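Local atomic coordinates of conserved membrane protein (Chlamydia abortus, PDB entry 6GZU), a protein that is a secreted CE-clan effector that combines deubiquitinating and acetyltransferase activities and induces Golgi fragmentation. Residues I162-L173 against S185-I193. Numbering follows the deposited sequence. Where two conformers were deposited one is given.
Sequences IDPALNSIATRL and SPFIVKKVI
Lys191 reaches Asp163 through one bend in an otherwise extended chain: chi3 turns to 76°, swinging NZ onto Asp163, where it forms a salt bridge of 2.8 Å with Asp163 OD1 on the lone pair facing OD2. The aliphatic part of the lysine passes Leu166, whose CD1 lies 4.0 Å from Lys191 CG. Val189, with CG1 anti to its own nitrogen (chi1 176°), splits its methyls between two helix residues: CG1 packs on Leu166 CD1 at 3.8 Å, while CG2 meets Ala170 CB. At Ala170, which carries only a methyl, the chain entering the strand comes close, CA to CA 4.5 Å between Ala170 and Phe187, and Phe187 N donates to Ala170 O at 3.0 Å, approaching above the carbonyl plane. Beyond it Leu173 CB sits over one face of the Phe187 ring in a CH-pi contact, 3.9 Å from the centroid. Helix and strand run roughly antiparallel (150°) as the last two elements of a beta-alpha-beta unit begun by strand 146-150, whose Phe149 touches both Leu166 and Lys191. In this edge of the Ulp1-like catalytic domain, the directional salt bridge and N-H...O bond probably set the register, the apolar contacts mainly the spacing.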
loop_
_atom_site.group_PDB
_atom_site.type_symbol
_atom_site.label_atom_id
_atom_site.label_comp_id
_atom_site.label_asym_id
_atom_site.label_seq_id
_atom_site.Cartn_x
_atom_site.Cartn_y
_atom_site.Cartn_z
ATOM N N ILE A 162 -8.279 10.681 -6.026
ATOM C CA ILE A 162 -7.941 9.843 -4.882
ATOM C C ILE A 162 -9.086 9.750 -3.894
ATOM O O ILE A 162 -9.342 8.665 -3.368
ATOM C CB ILE A 162 -6.594 10.259 -4.158
ATOM C CG1 ILE A 162 -6.188 9.223 -3.100
ATOM C CG2 ILE A 162 -6.672 11.674 -3.534
ATOM C CD1 ILE A 162 -5.996 7.832 -3.647
ATOM N N ASP A 163 -9.812 10.844 -3.664
ATOM C CA ASP A 163 -10.846 10.789 -2.607
ATOM C C ASP A 163 -11.987 9.784 -2.875
ATOM O O ASP A 163 -12.401 9.112 -1.932
ATOM C CB ASP A 163 -11.424 12.184 -2.260
ATOM C CG ASP A 163 -10.422 13.072 -1.556
ATOM O OD1 ASP A 163 -9.304 12.600 -1.260
ATOM O OD2 ASP A 163 -10.737 14.254 -1.300
ATOM N N PRO A 164 -12.490 9.675 -4.131
ATOM C CA PRO A 164 -13.600 8.713 -4.298
ATOM C C PRO A 164 -13.114 7.323 -3.993
ATOM O O PRO A 164 -13.846 6.512 -3.379
ATOM C CB PRO A 164 -13.930 8.824 -5.769
ATOM C CG PRO A 164 -13.613 10.232 -6.092
ATOM C CD PRO A 164 -12.363 10.563 -5.307
ATOM N N ALA A 165 -11.877 7.008 -4.367
ATOM C CA ALA A 165 -11.343 5.674 -4.093
ATOM C C ALA A 165 -11.222 5.415 -2.564
ATOM O O ALA A 165 -11.673 4.369 -2.052
ATOM C CB ALA A 165 -9.987 5.469 -4.841
ATOM N N LEU A 166 -10.634 6.362 -1.816
ATOM C CA LEU A 166 -10.467 6.173 -0.370
ATOM C C LEU A 166 -11.826 6.005 0.280
ATOM O O LEU A 166 -11.994 5.161 1.165
ATOM C CB LEU A 166 -9.734 7.361 0.261
ATOM C CG LEU A 166 -8.296 7.581 -0.269
ATOM C CD1 LEU A 166 -7.775 8.832 0.412
ATOM C CD2 LEU A 166 -7.385 6.385 -0.021
ATOM N N ASN A 167 -12.795 6.827 -0.123
ATOM C CA ASN A 167 -14.084 6.869 0.573
ATOM C C ASN A 167 -14.949 5.718 0.165
ATOM O O ASN A 167 -15.752 5.225 0.985
ATOM C CB ASN A 167 -14.755 8.241 0.378
ATOM C CG ASN A 167 -14.058 9.287 1.156
ATOM O OD1 ASN A 167 -13.160 10.029 0.624
ATOM N ND2 ASN A 167 -14.373 9.358 2.424
ATOM N N SER A 168 -14.784 5.233 -1.067
ATOM C CA SER A 168 -15.554 4.077 -1.466
ATOM C C SER A 168 -15.029 2.831 -0.726
ATOM O O SER A 168 -15.822 2.013 -0.219
ATOM C CB SER A 168 -15.492 3.925 -2.971
ATOM O OG SER A 168 -16.406 2.967 -3.413
ATOM N N ILE A 169 -13.716 2.667 -0.617
ATOM C CA ILE A 169 -13.173 1.584 0.190
ATOM C C ILE A 169 -13.697 1.712 1.612
ATOM O O ILE A 169 -14.127 0.710 2.214
ATOM C CB ILE A 169 -11.620 1.662 0.188
ATOM C CG1 ILE A 169 -11.101 1.313 -1.210
ATOM C CG2 ILE A 169 -11.018 0.738 1.276
ATOM C CD1 ILE A 169 -9.612 1.727 -1.414
ATOM N N ALA A 170 -13.618 2.910 2.202
ATOM C CA ALA A 170 -14.018 3.052 3.618
ATOM C C ALA A 170 -15.465 2.654 3.802
ATOM O O ALA A 170 -15.826 2.010 4.825
ATOM C CB ALA A 170 -13.834 4.484 4.065
ATOM N N THR A 171 -16.336 3.067 2.865
ATOM C CA THR A 171 -17.767 2.788 2.963
ATOM C C THR A 171 -18.028 1.296 2.795
ATOM O O THR A 171 -18.785 0.690 3.580
ATOM C CB THR A 171 -18.506 3.588 1.919
ATOM O OG1 THR A 171 -18.345 4.977 2.255
ATOM C CG2 THR A 171 -20.043 3.238 1.928
ATOM N N ARG A 172 -17.433 0.671 1.773
ATOM C CA ARG A 172 -17.658 -0.755 1.562
ATOM C C ARG A 172 -17.141 -1.639 2.685
ATOM O O ARG A 172 -17.807 -2.631 3.054
ATOM C CB ARG A 172 -17.079 -1.222 0.227
ATOM C CG ARG A 172 -17.750 -0.505 -0.987
ATOM C CD ARG A 172 -17.335 -1.263 -2.253
ATOM N NE ARG A 172 -17.669 -0.532 -3.464
ATOM C CZ ARG A 172 -18.876 -0.543 -3.976
ATOM N NH1 ARG A 172 -19.807 -1.277 -3.380
ATOM N NH2 ARG A 172 -19.161 0.110 -5.098
ATOM N N LEU A 173 -15.966 -1.322 3.228
ATOM C CA LEU A 173 -15.415 -2.122 4.314
ATOM C C LEU A 173 -16.193 -1.904 5.604
ATOM O O LEU A 173 -16.317 -2.836 6.395
ATOM C CB LEU A 173 -13.933 -1.855 4.543
ATOM C CG LEU A 173 -13.067 -2.167 3.311
ATOM C CD1 LEU A 173 -11.623 -2.111 3.709
ATOM C CD2 LEU A 173 -13.416 -3.599 2.760
ATOM N N SER A 185 -20.840 1.744 9.969
ATOM C CA SER A 185 -20.319 3.076 9.629
ATOM C C SER A 185 -19.078 2.975 8.751
ATOM O O SER A 185 -18.293 2.042 8.882
ATOM C CB SER A 185 -19.974 3.803 10.932
ATOM O OG SER A 185 -18.979 3.106 11.683
ATOM N N PRO A 186 -18.843 3.966 7.878
ATOM C CA PRO A 186 -17.620 3.905 7.079
ATOM C C PRO A 186 -16.368 3.890 7.947
ATOM O O PRO A 186 -16.357 4.512 9.020
ATOM C CB PRO A 186 -17.671 5.206 6.285
ATOM C CG PRO A 186 -19.127 5.491 6.123
ATOM C CD PRO A 186 -19.735 5.049 7.426
ATOM N N PHE A 187 -15.325 3.208 7.497
ATOM C CA PHE A 187 -14.025 3.370 8.141
ATOM C C PHE A 187 -13.656 4.860 8.072
ATOM O O PHE A 187 -14.049 5.599 7.132
ATOM C CB PHE A 187 -12.943 2.589 7.377
ATOM C CG PHE A 187 -12.912 1.119 7.669
ATOM C CD1 PHE A 187 -13.983 0.452 8.241
ATOM C CD2 PHE A 187 -11.765 0.400 7.392
ATOM C CE1 PHE A 187 -13.897 -0.914 8.474
ATOM C CE2 PHE A 187 -11.684 -0.940 7.629
ATOM C CZ PHE A 187 -12.751 -1.605 8.203
ATOM N N ILE A 188 -12.857 5.334 9.037
ATOM C CA ILE A 188 -12.365 6.715 8.939
ATOM C C ILE A 188 -11.272 6.806 7.893
ATOM O O ILE A 188 -10.450 5.894 7.806
ATOM C CB ILE A 188 -11.879 7.204 10.303
ATOM C CG1 ILE A 188 -11.515 8.671 10.249
ATOM C CG2 ILE A 188 -10.676 6.369 10.800
ATOM C CD1 ILE A 188 -11.267 9.251 11.610
ATOM N N VAL A 189 -11.286 7.853 7.071
ATOM C CA VAL A 189 -10.210 8.138 6.122
ATOM C C VAL A 189 -9.283 9.177 6.724
ATOM O O VAL A 189 -9.700 10.285 7.112
ATOM C CB VAL A 189 -10.786 8.651 4.760
ATOM C CG1 VAL A 189 -9.625 9.064 3.774
ATOM C CG2 VAL A 189 -11.701 7.584 4.127
ATOM N N LYS A 190 -7.989 8.869 6.735
ATOM C CA LYS A 190 -6.983 9.789 7.270
ATOM C C LYS A 190 -5.924 10.066 6.180
ATOM O O LYS A 190 -5.141 9.181 5.840
ATOM C CB LYS A 190 -6.264 9.149 8.487
ATOM C CG LYS A 190 -7.186 8.831 9.679
ATOM C CD LYS A 190 -6.423 8.172 10.837
ATOM C CE LYS A 190 -7.338 8.042 12.054
ATOM N NZ LYS A 190 -6.699 7.254 13.185
ATOM N N LYS A 191 -5.925 11.269 5.618
ATOM C CA LYS A 191 -4.894 11.665 4.667
ATOM C C LYS A 191 -3.867 12.383 5.551
ATOM O O LYS A 191 -3.985 13.585 5.842
ATOM C CB LYS A 191 -5.504 12.578 3.597
ATOM C CG LYS A 191 -6.606 11.812 2.766
ATOM C CD LYS A 191 -7.211 12.711 1.668
ATOM C CE LYS A 191 -6.290 12.913 0.446
ATOM N NZ LYS A 191 -6.880 13.901 -0.522
ATOM N N VAL A 192 -2.818 11.655 5.961
ATOM C CA VAL A 192 -2.056 12.054 7.146
ATOM C C VAL A 192 -1.052 13.174 6.915
ATOM O O VAL A 192 -0.710 13.888 7.863
ATOM C CB VAL A 192 -1.319 10.862 7.790
ATOM C CG1 VAL A 192 -2.378 9.913 8.399
ATOM C CG2 VAL A 192 -0.414 10.154 6.775
ATOM N N ILE A 193 -0.569 13.361 5.682
ATOM C CA ILE A 193 0.409 14.435 5.401
ATOM C C ILE A 193 -0.339 15.670 4.893
ATOM O O ILE A 193 -0.948 15.646 3.800
ATOM C CB ILE A 193 1.421 13.961 4.334
ATOM C CG1 ILE A 193 2.071 12.661 4.770
ATOM C CG2 ILE A 193 2.465 15.036 4.022
ATOM C CD1 ILE A 193 2.635 12.730 6.182
#